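Local coordinates for fucoxanthin chlorophyll a/c-binding protein Lhcq11 (Chaetoceros gracilis, PDB 6L4U) that binds chlorophyll a, chlorophyll c1 and carotenoids and probably harvests light, passing excitation energy on to a photosystem core, at residues Y95-V100 with L167-R172; Y229-A232 with V238-Q241. All coordinates share one frame; numbering follows the deposited sequence.

Contact 1. Residues Y95-V100 with L167-R172; sequences YRHSEV and LFHTRR. With CLA (chlorophyll a), chain B.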
ATOM      1  N   TYR Y  95       1.376  66.911  17.926  1.00 65.73           N
ATOM      2  CA  TYR Y  95       2.599  67.537  18.409  1.00 65.73           C
ATOM      3  C   TYR Y  95       2.299  68.553  19.503  1.00 65.73           C
ATOM      4  O   TYR Y  95       3.101  68.735  20.424  1.00 65.73           O
ATOM      5  CB  TYR Y  95       3.343  68.211  17.255  1.00 65.73           C
ATOM      6  CG  TYR Y  95       3.966  67.279  16.240  1.00 65.73           C
ATOM      7  CD1 TYR Y  95       4.126  65.926  16.504  1.00 65.73           C
ATOM      8  CD2 TYR Y  95       4.402  67.763  15.014  1.00 65.73           C
ATOM      9  CE1 TYR Y  95       4.692  65.084  15.572  1.00 65.73           C
ATOM     10  CE2 TYR Y  95       4.971  66.928  14.078  1.00 65.73           C
ATOM     11  CZ  TYR Y  95       5.114  65.590  14.363  1.00 65.73           C
ATOM     12  OH  TYR Y  95       5.681  64.754  13.432  1.00 65.73           O
ATOM     13  N   ARG Y  96       1.151  69.228  19.423  1.00 65.64           N
ATOM     14  CA  ARG Y  96       0.821  70.229  20.432  1.00 65.64           C
ATOM     15  C   ARG Y  96       0.310  69.577  21.709  1.00 65.64           C
ATOM     16  O   ARG Y  96       0.640  70.027  22.813  1.00 65.64           O
ATOM     17  CB  ARG Y  96      -0.204  71.217  19.878  1.00 65.64           C
ATOM     18  CG  ARG Y  96      -0.615  72.323  20.841  1.00 65.64           C
ATOM     19  CD  ARG Y  96       0.585  73.051  21.435  1.00 65.64           C
ATOM     20  NE  ARG Y  96       1.147  74.032  20.518  1.00 65.64           N
ATOM     21  CZ  ARG Y  96       2.431  74.365  20.483  1.00 65.64           C
ATOM     22  NH1 ARG Y  96       3.289  73.793  21.318  1.00 65.64           N
ATOM     23  NH2 ARG Y  96       2.858  75.269  19.615  1.00 65.64           N
ATOM     24  N   HIS Y  97      -0.501  68.521  21.579  1.00 68.27           N
ATOM     25  CA  HIS Y  97      -1.015  67.832  22.757  1.00 68.27           C
ATOM     26  C   HIS Y  97       0.093  67.131  23.523  1.00 68.27           C
ATOM     27  O   HIS Y  97       0.059  67.083  24.756  1.00 68.27           O
ATOM     28  CB  HIS Y  97      -2.091  66.823  22.362  1.00 68.27           C
ATOM     29  CG  HIS Y  97      -2.873  66.290  23.523  1.00 68.27           C
ATOM     30  ND1 HIS Y  97      -4.154  66.710  23.811  1.00 68.27           N
ATOM     31  CD2 HIS Y  97      -2.554  65.382  24.474  1.00 68.27           C
ATOM     32  CE1 HIS Y  97      -4.589  66.082  24.887  1.00 68.27           C
ATOM     33  NE2 HIS Y  97      -3.639  65.268  25.308  1.00 68.27           N
ATOM     34  N   SER Y  98       1.083  66.590  22.819  1.00 69.60           N
ATOM     35  CA  SER Y  98       2.153  65.899  23.513  1.00 69.60           C
ATOM     36  C   SER Y  98       3.192  66.849  24.088  1.00 69.60           C
ATOM     37  O   SER Y  98       3.951  66.436  24.965  1.00 69.60           O
ATOM     38  CB  SER Y  98       2.836  64.899  22.587  1.00 69.60           C
ATOM     39  OG  SER Y  98       3.826  64.191  23.304  1.00 69.60           O
ATOM     40  N   GLU Y  99       3.256  68.099  23.614  1.00 68.24           N
ATOM     41  CA  GLU Y  99       4.149  69.060  24.257  1.00 68.24           C
ATOM     42  C   GLU Y  99       3.625  69.453  25.630  1.00 68.24           C
ATOM     43  O   GLU Y  99       4.385  69.482  26.604  1.00 68.24           O
ATOM     44  CB  GLU Y  99       4.349  70.309  23.389  1.00 68.24           C
ATOM     45  CG  GLU Y  99       5.247  71.348  24.075  1.00 68.24           C
ATOM     46  CD  GLU Y  99       5.927  72.342  23.145  1.00 68.24           C
ATOM     47  OE1 GLU Y  99       5.644  72.379  21.937  1.00 68.24           O
ATOM     48  OE2 GLU Y  99       6.777  73.103  23.636  1.00 68.24           O
ATOM     49  N   VAL Y 100       2.324  69.738  25.734  1.00 66.74           N
ATOM     50  CA  VAL Y 100       1.776  70.156  27.019  1.00 66.74           C
ATOM     51  C   VAL Y 100       1.659  68.973  27.974  1.00 66.74           C
ATOM     52  O   VAL Y 100       1.727  69.153  29.191  1.00 66.74           O
ATOM     53  CB  VAL Y 100       0.429  70.886  26.834  1.00 66.74           C
ATOM     54  CG1 VAL Y 100       0.611  72.099  25.945  1.00 66.74           C
ATOM     55  CG2 VAL Y 100      -0.636  69.973  26.259  1.00 66.74           C
ATOM     56  N   LEU Y 167     -11.018  59.298  26.629  1.00 74.75           N
ATOM     57  CA  LEU Y 167     -12.427  58.922  26.580  1.00 74.75           C
ATOM     58  C   LEU Y 167     -13.329  60.146  26.697  1.00 74.75           C
ATOM     59  O   LEU Y 167     -14.245  60.326  25.889  1.00 74.75           O
ATOM     60  CB  LEU Y 167     -12.738  57.909  27.684  1.00 74.75           C
ATOM     61  CG  LEU Y 167     -14.051  57.130  27.572  1.00 74.75           C
ATOM     62  CD1 LEU Y 167     -13.842  55.684  27.971  1.00 74.75           C
ATOM     63  CD2 LEU Y 167     -15.136  57.750  28.434  1.00 74.75           C
ATOM     64  N   PHE Y 168     -13.089  60.995  27.700  1.00 73.61           N
ATOM     65  CA  PHE Y 168     -13.885  62.210  27.839  1.00 73.61           C
ATOM     66  C   PHE Y 168     -13.523  63.242  26.783  1.00 73.61           C
ATOM     67  O   PHE Y 168     -14.306  64.167  26.543  1.00 73.61           O
ATOM     68  CB  PHE Y 168     -13.716  62.829  29.229  1.00 73.61           C
ATOM     69  CG  PHE Y 168     -14.117  61.926  30.361  1.00 73.61           C
ATOM     70  CD1 PHE Y 168     -15.105  60.973  30.202  1.00 73.61           C
ATOM     71  CD2 PHE Y 168     -13.507  62.045  31.601  1.00 73.61           C
ATOM     72  CE1 PHE Y 168     -15.460  60.152  31.247  1.00 73.61           C
ATOM     73  CE2 PHE Y 168     -13.864  61.214  32.647  1.00 73.61           C
ATOM     74  CZ  PHE Y 168     -14.846  60.274  32.467  1.00 73.61           C
ATOM     75  N   HIS Y 169     -12.347  63.107  26.163  1.00 72.72           N
ATOM     76  CA  HIS Y 169     -12.031  63.886  24.971  1.00 72.72           C
ATOM     77  C   HIS Y 169     -12.971  63.543  23.824  1.00 72.72           C
ATOM     78  O   HIS Y 169     -13.285  64.397  22.994  1.00 72.72           O
ATOM     79  CB  HIS Y 169     -10.582  63.639  24.553  1.00 72.72           C
ATOM     80  CG  HIS Y 169      -9.618  64.665  25.057  1.00 72.72           C
ATOM     81  ND1 HIS Y 169      -9.644  65.976  24.638  1.00 72.72           N
ATOM     82  CD2 HIS Y 169      -8.595  64.573  25.937  1.00 72.72           C
ATOM     83  CE1 HIS Y 169      -8.680  66.648  25.240  1.00 72.72           C
ATOM     84  NE2 HIS Y 169      -8.030  65.821  26.037  1.00 72.72           N
ATOM     85  N   THR Y 170     -13.431  62.294  23.763  1.00 72.24           N
ATOM     86  CA  THR Y 170     -14.183  61.838  22.601  1.00 72.24           C
ATOM     87  C   THR Y 170     -15.684  62.037  22.771  1.00 72.24           C
ATOM     88  O   THR Y 170     -16.345  62.573  21.875  1.00 72.24           O
ATOM     89  CB  THR Y 170     -13.874  60.369  22.335  1.00 72.24           C
ATOM     90  OG1 THR Y 170     -12.463  60.161  22.461  1.00 72.24           O
ATOM     91  CG2 THR Y 170     -14.312  59.982  20.936  1.00 72.24           C
ATOM     92  N   ARG Y 171     -16.241  61.610  23.903  1.00 72.03           N
ATOM     93  CA  ARG Y 171     -17.689  61.573  24.060  1.00 72.03           C
ATOM     94  C   ARG Y 171     -18.259  62.820  24.719  1.00 72.03           C
ATOM     95  O   ARG Y 171     -19.396  63.201  24.422  1.00 72.03           O
ATOM     96  CB  ARG Y 171     -18.096  60.346  24.880  1.00 72.03           C
ATOM     97  CG  ARG Y 171     -17.823  59.028  24.189  1.00 72.03           C
ATOM     98  CD  ARG Y 171     -18.448  57.860  24.927  1.00 72.03           C
ATOM     99  NE  ARG Y 171     -18.258  56.622  24.183  1.00 72.03           N
ATOM    100  CZ  ARG Y 171     -17.280  55.757  24.421  1.00 72.03           C
ATOM    101  NH1 ARG Y 171     -17.169  54.663  23.686  1.00 72.03           N
ATOM    102  NH2 ARG Y 171     -16.412  55.984  25.394  1.00 72.03           N
ATOM    103  N   ARG Y 172     -17.502  63.466  25.605  1.00 73.34           N
ATOM    104  CA  ARG Y 172     -18.006  64.583  26.394  1.00 73.34           C
ATOM    105  C   ARG Y 172     -17.462  65.925  25.919  1.00 73.34           C
ATOM    106  O   ARG Y 172     -17.281  66.839  26.729  1.00 73.34           O
ATOM    107  CB  ARG Y 172     -17.679  64.365  27.869  1.00 73.34           C
ATOM    108  CG  ARG Y 172     -18.387  63.173  28.479  1.00 73.34           C
ATOM    109  CD  ARG Y 172     -18.033  63.030  29.941  1.00 73.34           C
ATOM    110  NE  ARG Y 172     -18.983  62.187  30.659  1.00 73.34           N
ATOM    111  CZ  ARG Y 172     -18.894  61.908  31.954  1.00 73.34           C
ATOM    112  NH1 ARG Y 172     -17.896  62.401  32.672  1.00 73.34           N
ATOM    113  NH2 ARG Y 172     -19.805  61.137  32.528  1.00 73.34           N
TER
HETATM  114 MG   CLA B 301       8.070  72.500  21.334  1.00 68.44          MG
HETATM  115  CHA CLA B 301       7.342  74.684  18.762  1.00 68.44           C
HETATM  116  CHB CLA B 301       6.106  70.179  19.822  1.00 68.44           C
HETATM  117  CHC CLA B 301       9.234  70.277  23.586  1.00 68.44           C
HETATM  118  CHD CLA B 301      10.651  74.919  22.471  1.00 68.44           C
HETATM  119  NA  CLA B 301       6.961  72.411  19.583  1.00 68.44           N
HETATM  120  C1A CLA B 301       6.678  73.329  18.730  1.00 68.44           C
HETATM  121  C2A CLA B 301       5.680  72.965  17.651  1.00 68.44           C
HETATM  122  C3A CLA B 301       5.276  71.572  18.081  1.00 68.44           C
HETATM  123  C4A CLA B 301       6.185  71.378  19.244  1.00 68.44           C
HETATM  124  CMA CLA B 301       3.843  71.622  18.589  1.00 68.44           C
HETATM  125  CAA CLA B 301       6.395  72.862  16.280  1.00 68.44           C
HETATM  126  CBA CLA B 301       6.203  71.633  15.385  1.00 68.44           C
HETATM  127  CGA CLA B 301       7.393  70.709  15.493  1.00 68.44           C
HETATM  128  O1A CLA B 301       8.448  70.966  14.943  1.00 68.44           O
HETATM  129  O2A CLA B 301       7.269  69.500  16.287  1.00 68.44           O
HETATM  130  NB  CLA B 301       7.722  70.514  21.642  1.00 68.44           N
HETATM  131  C1B CLA B 301       6.863  69.728  20.996  1.00 68.44           C
HETATM  132  C2B CLA B 301       6.740  68.352  21.549  1.00 68.44           C
HETATM  133  C3B CLA B 301       7.688  68.393  22.679  1.00 68.44           C
HETATM  134  C4B CLA B 301       8.237  69.776  22.629  1.00 68.44           C
HETATM  135  CMB CLA B 301       5.896  67.196  21.100  1.00 68.44           C
HETATM  136  CAB CLA B 301       8.016  67.302  23.629  1.00 68.44           C
HETATM  137  CBB CLA B 301       9.240  66.820  23.722  1.00 68.44           C
HETATM  138  NC  CLA B 301       9.608  72.599  22.708  1.00 68.44           N
HETATM  139  C1C CLA B 301       9.911  71.584  23.536  1.00 68.44           C
HETATM  140  C2C CLA B 301      11.039  71.852  24.469  1.00 68.44           C
HETATM  141  C3C CLA B 301      11.441  73.221  24.127  1.00 68.44           C
HETATM  142  C4C CLA B 301      10.496  73.573  23.043  1.00 68.44           C
HETATM  143  CMC CLA B 301      11.655  70.975  25.519  1.00 68.44           C
HETATM  144  CAC CLA B 301      12.543  74.052  24.738  1.00 68.44           C
HETATM  145  CBC CLA B 301      13.784  73.791  23.917  1.00 68.44           C
HETATM  146  ND  CLA B 301       8.903  74.284  20.808  1.00 68.44           N
HETATM  147  C1D CLA B 301       9.816  75.261  21.330  1.00 68.44           C
HETATM  148  C2D CLA B 301       9.830  76.574  20.651  1.00 68.44           C
HETATM  149  C3D CLA B 301       8.803  76.317  19.615  1.00 68.44           C
HETATM  150  C4D CLA B 301       8.351  75.018  19.776  1.00 68.44           C
HETATM  151  CMD CLA B 301      10.562  77.876  20.802  1.00 68.44           C
HETATM  152  CAD CLA B 301       8.094  76.905  18.462  1.00 68.44           C
HETATM  153  OBD CLA B 301       8.246  78.101  18.025  1.00 68.44           O
HETATM  154  CBD CLA B 301       7.134  75.914  17.946  1.00 68.44           C
HETATM  155  CGD CLA B 301       5.793  76.444  18.340  1.00 68.44           C
HETATM  156  O1D CLA B 301       5.235  76.040  19.345  1.00 68.44           O
HETATM  157  O2D CLA B 301       5.149  77.475  17.552  1.00 68.44           O
HETATM  158  CED CLA B 301       4.162  78.297  18.165  1.00 68.44           C
HETATM  159  C1  CLA B 301       8.365  69.150  17.117  1.00 68.44           C
HETATM  160  C2  CLA B 301       8.628  67.664  17.187  1.00 68.44           C
HETATM  161  C3  CLA B 301       9.165  67.128  18.299  1.00 68.44           C
HETATM  162  C4  CLA B 301       9.520  67.993  19.473  1.00 68.44           C
HETATM  163  C5  CLA B 301       9.445  65.649  18.380  1.00 68.44           C
HETATM  164  C6  CLA B 301      10.916  65.322  18.137  1.00 68.44           C
HETATM  165  C7  CLA B 301      11.646  65.052  19.450  1.00 68.44           C
HETATM  166  C8  CLA B 301      13.084  64.630  19.230  1.00 68.44           C
HETATM  167  C9  CLA B 301      13.250  63.147  19.541  1.00 68.44           C
HETATM  168  C10 CLA B 301      13.995  65.492  20.092  1.00 68.44           C
HETATM  169  C11 CLA B 301      15.452  65.076  19.950  1.00 68.44           C
HETATM  170  C12 CLA B 301      16.194  65.296  21.259  1.00 68.44           C
HETATM  171  C13 CLA B 301      16.379  66.782  21.530  1.00 68.44           C
HETATM  172  C14 CLA B 301      17.438  67.382  20.613  1.00 68.44           C
HETATM  173  C15 CLA B 301      16.741  66.971  22.996  1.00 68.44           C
HETATM  174  C16 CLA B 301      18.105  66.386  23.342  1.00 68.44           C
HETATM  175  C17 CLA B 301      18.604  66.915  24.682  1.00 68.44           C
HETATM  176  C18 CLA B 301      17.636  66.565  25.805  1.00 68.44           C
HETATM  177  C19 CLA B 301      17.283  67.801  26.624  1.00 68.44           C
HETATM  178  C20 CLA B 301      18.202  65.460  26.688  1.00 68.44           C
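The imidazoles of His97 and His169 approach from opposite directions. His169 NE2 lies at the edge of the His97 ring, near its plane, 3.6 Å from His97 CE1, and the planes are inclined at 69°, an oblique pairing. Tyr178 completes the cluster, stacked on His97 and edge-to-face with His169, whose ND1 is hydrogen-bonded to Lys186. In this light-harvesting chlorophyll-protein fold the histidines bridge helices 89-115 and 148-171, whose CA atoms come no closer than 11.9 Å (His97 to His169), so side chains alone span the gap. His97 reaches across with CG anti to its backbone N (chi1 -168°). The far side of helix 89-115 serves chlorophyll a. The Arg96 guanidinium carries the chlorophyll methyl CMA over one face, 3.5 Å above the plane, while Glu99 CD and the ester carbon CGD lie in plane at its edge. Its NH1 forms a salt bridge with Glu99 OE1 (2.8 Å), and the same oxygen binds the magnesium at 2.5 Å. Glu99 OE2 pairs with Arg219 of helix 208-230, a carboxylate shared between metal and arginines. With an alanine in place of Glu99, the magnesium would probably lose this ligand, and Arg96 and Arg219 their shared counter-charge. Arg96 NH2 donates to the chlorophyll oxygen O1D, nearly straight at 170°, though the modelled 2.5 Å is shorter than usual and its exact length doubtful.

Contact 2. Residues Y229-A232 with V238-Q241; sequences YCAA and VPLQ. With CLA (chlorophyll a), chain C.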
ATOM      1  N   TYR Y 229      18.258  64.496  35.388  1.00 71.13           N
ATOM      2  CA  TYR Y 229      18.667  63.136  35.078  1.00 71.13           C
ATOM      3  C   TYR Y 229      20.090  63.062  34.546  1.00 71.13           C
ATOM      4  O   TYR Y 229      20.772  62.056  34.765  1.00 71.13           O
ATOM      5  CB  TYR Y 229      17.713  62.506  34.055  1.00 71.13           C
ATOM      6  CG  TYR Y 229      18.037  61.067  33.719  1.00 71.13           C
ATOM      7  CD1 TYR Y 229      17.759  60.045  34.618  1.00 71.13           C
ATOM      8  CD2 TYR Y 229      18.631  60.733  32.507  1.00 71.13           C
ATOM      9  CE1 TYR Y 229      18.062  58.726  34.317  1.00 71.13           C
ATOM     10  CE2 TYR Y 229      18.937  59.424  32.197  1.00 71.13           C
ATOM     11  CZ  TYR Y 229      18.650  58.424  33.104  1.00 71.13           C
ATOM     12  OH  TYR Y 229      18.955  57.119  32.793  1.00 71.13           O
ATOM     13  N   CYS Y 230      20.558  64.105  33.865  1.00 73.06           N
ATOM     14  CA  CYS Y 230      21.878  64.093  33.248  1.00 73.06           C
ATOM     15  C   CYS Y 230      22.898  64.914  34.029  1.00 73.06           C
ATOM     16  O   CYS Y 230      24.015  64.448  34.267  1.00 73.06           O
ATOM     17  CB  CYS Y 230      21.774  64.596  31.804  1.00 73.06           C
ATOM     18  SG  CYS Y 230      23.352  64.836  30.964  1.00 73.06           S
ATOM     19  N   ALA Y 231      22.537  66.129  34.452  1.00 68.02           N
ATOM     20  CA  ALA Y 231      23.488  66.971  35.175  1.00 68.02           C
ATOM     21  C   ALA Y 231      23.695  66.485  36.604  1.00 68.02           C
ATOM     22  O   ALA Y 231      24.672  66.865  37.258  1.00 68.02           O
ATOM     23  CB  ALA Y 231      23.021  68.425  35.164  1.00 68.02           C
ATOM     24  N   ALA Y 232      22.786  65.654  37.108  1.00 65.30           N
ATOM     25  CA  ALA Y 232      22.962  65.105  38.442  1.00 65.30           C
ATOM     26  C   ALA Y 232      23.556  63.703  38.420  1.00 65.30           C
ATOM     27  O   ALA Y 232      24.432  63.396  39.235  1.00 65.30           O
ATOM     28  CB  ALA Y 232      21.626  65.089  39.187  1.00 65.30           C
ATOM     29  N   VAL Y 238      28.122  68.425  33.819  1.00 81.32           N
ATOM     30  CA  VAL Y 238      27.264  68.823  32.703  1.00 81.32           C
ATOM     31  C   VAL Y 238      26.951  70.323  32.652  1.00 81.32           C
ATOM     32  O   VAL Y 238      27.237  70.936  31.610  1.00 81.32           O
ATOM     33  CB  VAL Y 238      25.981  67.972  32.691  1.00 81.32           C
ATOM     34  CG1 VAL Y 238      24.917  68.588  31.810  1.00 81.32           C
ATOM     35  CG2 VAL Y 238      26.293  66.574  32.277  1.00 81.32           C
ATOM     36  N   PRO Y 239      26.331  70.997  33.704  1.00 77.45           N
ATOM     37  CA  PRO Y 239      25.721  72.306  33.396  1.00 77.45           C
ATOM     38  C   PRO Y 239      26.631  73.541  33.216  1.00 77.45           C
ATOM     39  O   PRO Y 239      26.328  74.251  32.255  1.00 77.45           O
ATOM     40  CB  PRO Y 239      24.682  72.495  34.518  1.00 77.45           C
ATOM     41  CG  PRO Y 239      24.989  71.523  35.567  1.00 77.45           C
ATOM     42  CD  PRO Y 239      26.024  70.564  35.092  1.00 77.45           C
ATOM     43  N   LEU Y 240      27.662  73.913  34.007  1.00 70.97           N
ATOM     44  CA  LEU Y 240      28.025  73.498  35.367  1.00 70.97           C
ATOM     45  C   LEU Y 240      27.371  74.498  36.355  1.00 70.97           C
ATOM     46  O   LEU Y 240      27.885  74.778  37.444  1.00 70.97           O
ATOM     47  CB  LEU Y 240      29.555  73.397  35.519  1.00 70.97           C
ATOM     48  CG  LEU Y 240      30.193  72.709  36.741  1.00 70.97           C
ATOM     49  CD1 LEU Y 240      29.684  71.285  36.883  1.00 70.97           C
ATOM     50  CD2 LEU Y 240      31.712  72.725  36.661  1.00 70.97           C
ATOM     51  N   GLN Y 241      26.242  75.057  35.913  1.00 71.73           N
ATOM     52  CA  GLN Y 241      25.237  75.712  36.756  1.00 71.73           C
ATOM     53  C   GLN Y 241      25.747  76.959  37.473  1.00 71.73           C
ATOM     54  O   GLN Y 241      25.726  78.057  36.916  1.00 71.73           O
ATOM     55  CB  GLN Y 241      24.683  74.704  37.770  1.00 71.73           C
ATOM     56  CG  GLN Y 241      23.452  75.159  38.514  1.00 71.73           C
ATOM     57  CD  GLN Y 241      23.071  74.201  39.622  1.00 71.73           C
ATOM     58  OE1 GLN Y 241      23.415  73.019  39.583  1.00 71.73           O
ATOM     59  NE2 GLN Y 241      22.354  74.704  40.621  1.00 71.73           N
TER
HETATM   60 MG   CLA C 309      25.863  70.541  28.727  1.00 95.68          MG
HETATM   61  CHA CLA C 309      28.322  68.158  28.240  1.00 95.68           C
HETATM   62  CHB CLA C 309      23.542  68.082  28.546  1.00 95.68           C
HETATM   63  CHC CLA C 309      23.543  72.880  29.435  1.00 95.68           C
HETATM   64  CHD CLA C 309      28.526  73.021  29.358  1.00 95.68           C
HETATM   65  NA  CLA C 309      25.909  68.480  28.489  1.00 95.68           N
HETATM   66  C1A CLA C 309      26.886  67.695  28.209  1.00 95.68           C
HETATM   67  C2A CLA C 309      26.512  66.267  27.856  1.00 95.68           C
HETATM   68  C3A CLA C 309      25.001  66.301  27.949  1.00 95.68           C
HETATM   69  C4A CLA C 309      24.812  67.723  28.355  1.00 95.68           C
HETATM   70  CMA CLA C 309      24.382  66.086  26.574  1.00 95.68           C
HETATM   71  CAA CLA C 309      26.916  65.245  28.912  1.00 95.68           C
HETATM   72  CBA CLA C 309      27.520  63.993  28.291  1.00 95.68           C
HETATM   73  CGA CLA C 309      26.510  62.869  28.254  1.00 95.68           C
HETATM   74  O1A CLA C 309      25.438  63.003  27.687  1.00 95.68           O
HETATM   75  O2A CLA C 309      26.818  61.596  28.886  1.00 95.68           O
HETATM   76  NB  CLA C 309      23.827  70.491  28.905  1.00 95.68           N
HETATM   77  C1B CLA C 309      23.053  69.406  28.946  1.00 95.68           C
HETATM   78  C2B CLA C 309      21.673  69.619  29.457  1.00 95.68           C
HETATM   79  C3B CLA C 309      21.685  71.072  29.721  1.00 95.68           C
HETATM   80  C4B CLA C 309      23.064  71.494  29.343  1.00 95.68           C
HETATM   81  CMB CLA C 309      20.554  68.630  29.652  1.00 95.68           C
HETATM   82  CAB CLA C 309      20.595  71.920  30.256  1.00 95.68           C
HETATM   83  CBB CLA C 309      20.739  72.540  31.411  1.00 95.68           C
HETATM   84  NC  CLA C 309      26.028  72.483  29.406  1.00 95.68           N
HETATM   85  C1C CLA C 309      24.955  73.299  29.386  1.00 95.68           C
HETATM   86  C2C CLA C 309      25.251  74.750  29.292  1.00 95.68           C
HETATM   87  C3C CLA C 309      26.723  74.782  29.261  1.00 95.68           C
HETATM   88  C4C CLA C 309      27.081  73.341  29.354  1.00 95.68           C
HETATM   89  CMC CLA C 309      24.286  75.904  29.234  1.00 95.68           C
HETATM   90  CAC CLA C 309      27.643  75.975  29.183  1.00 95.68           C
HETATM   91  CBC CLA C 309      27.839  76.254  27.710  1.00 95.68           C
HETATM   92  ND  CLA C 309      27.891  70.665  28.850  1.00 95.68           N
HETATM   93  C1D CLA C 309      28.919  71.651  29.032  1.00 95.68           C
HETATM   94  C2D CLA C 309      30.315  71.172  28.858  1.00 95.68           C
HETATM   95  C3D CLA C 309      30.044  69.745  28.538  1.00 95.68           C
HETATM   96  C4D CLA C 309      28.669  69.553  28.569  1.00 95.68           C
HETATM   97  CMD CLA C 309      31.696  71.766  28.935  1.00 95.68           C
HETATM   98  CAD CLA C 309      30.675  68.441  28.219  1.00 95.68           C
HETATM   99  OBD CLA C 309      31.937  68.229  28.109  1.00 95.68           O
HETATM  100  CBD CLA C 309      29.613  67.434  28.020  1.00 95.68           C
HETATM  101  CGD CLA C 309      29.737  66.933  26.612  1.00 95.68           C
HETATM  102  O1D CLA C 309      28.966  67.297  25.740  1.00 95.68           O
HETATM  103  O2D CLA C 309      30.811  66.002  26.292  1.00 95.68           O
HETATM  104  CED CLA C 309      31.329  65.900  24.970  1.00 95.68           C
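Val238 is the wedge of this contact, its branches filling the space between the Cys230-Ala231 backbone and one face of a chlorophyll a. The setting is the C-terminal end of helix 208-230, the last helix of the light-harvesting fold, where the chain turns through five intervening residues and folds back on itself; Ala231 and Val238 come within 4.9 Å, CA to CA. Three apolar fits make the join. Val238 CB bears on Ala231 CA at 3.7 Å, so the valine's branch point meets backbone, where a small side chain lets it come close. The Ala231 methyl in turn rests against the CD-CG edge of the Pro239 ring, with CB to CD at 3.7 Å. Next to this, Val238 CG2 meets Cys230 SG, also at 3.7 Å. With CG1 anti to the backbone N (chi1 164°), Val238 sets that methyl over the macrocycle, 3.5 Å from NA, while CG2 fits between Cys230 SG and the chlorophyll atom CAA. Ala226 and Pro235 also belong to this pigment's pocket. The peptide carbonyls lean on the same face of the ring system: Pro239 O lies 3.1 Å from C3C, and just beyond it the peptide bond before Leu240 is cis. Val238 O also approaches this face closely, near the pyrrole nitrogen ND, at a distance the model leaves uncertain. The Cys230 sulfur completes the cover, its SG touching C3A of the chlorophyll at 3.7 Å.

In the fold
Contact 1 and contact 2 lie on opposite sides of the chain's centre, their own centres 33 Å apart and their nearest atoms about 17 Å apart. Contact 1 is buried and joins two long helices distant in sequence, yet its segments bury only 58 Å² between them, since a single pair of rings meets across the gap. Contact 2 is more peripheral and local, closing the turn after helix 208-230, and buries 162 Å² through small apolar groups. Helix 208-230 relates to both, supplying Arg219 to the first and its own end to the second. Each borders a chlorophyll a, one gripped by charged side chains, the other met by methyls, a sulfur and carbonyls.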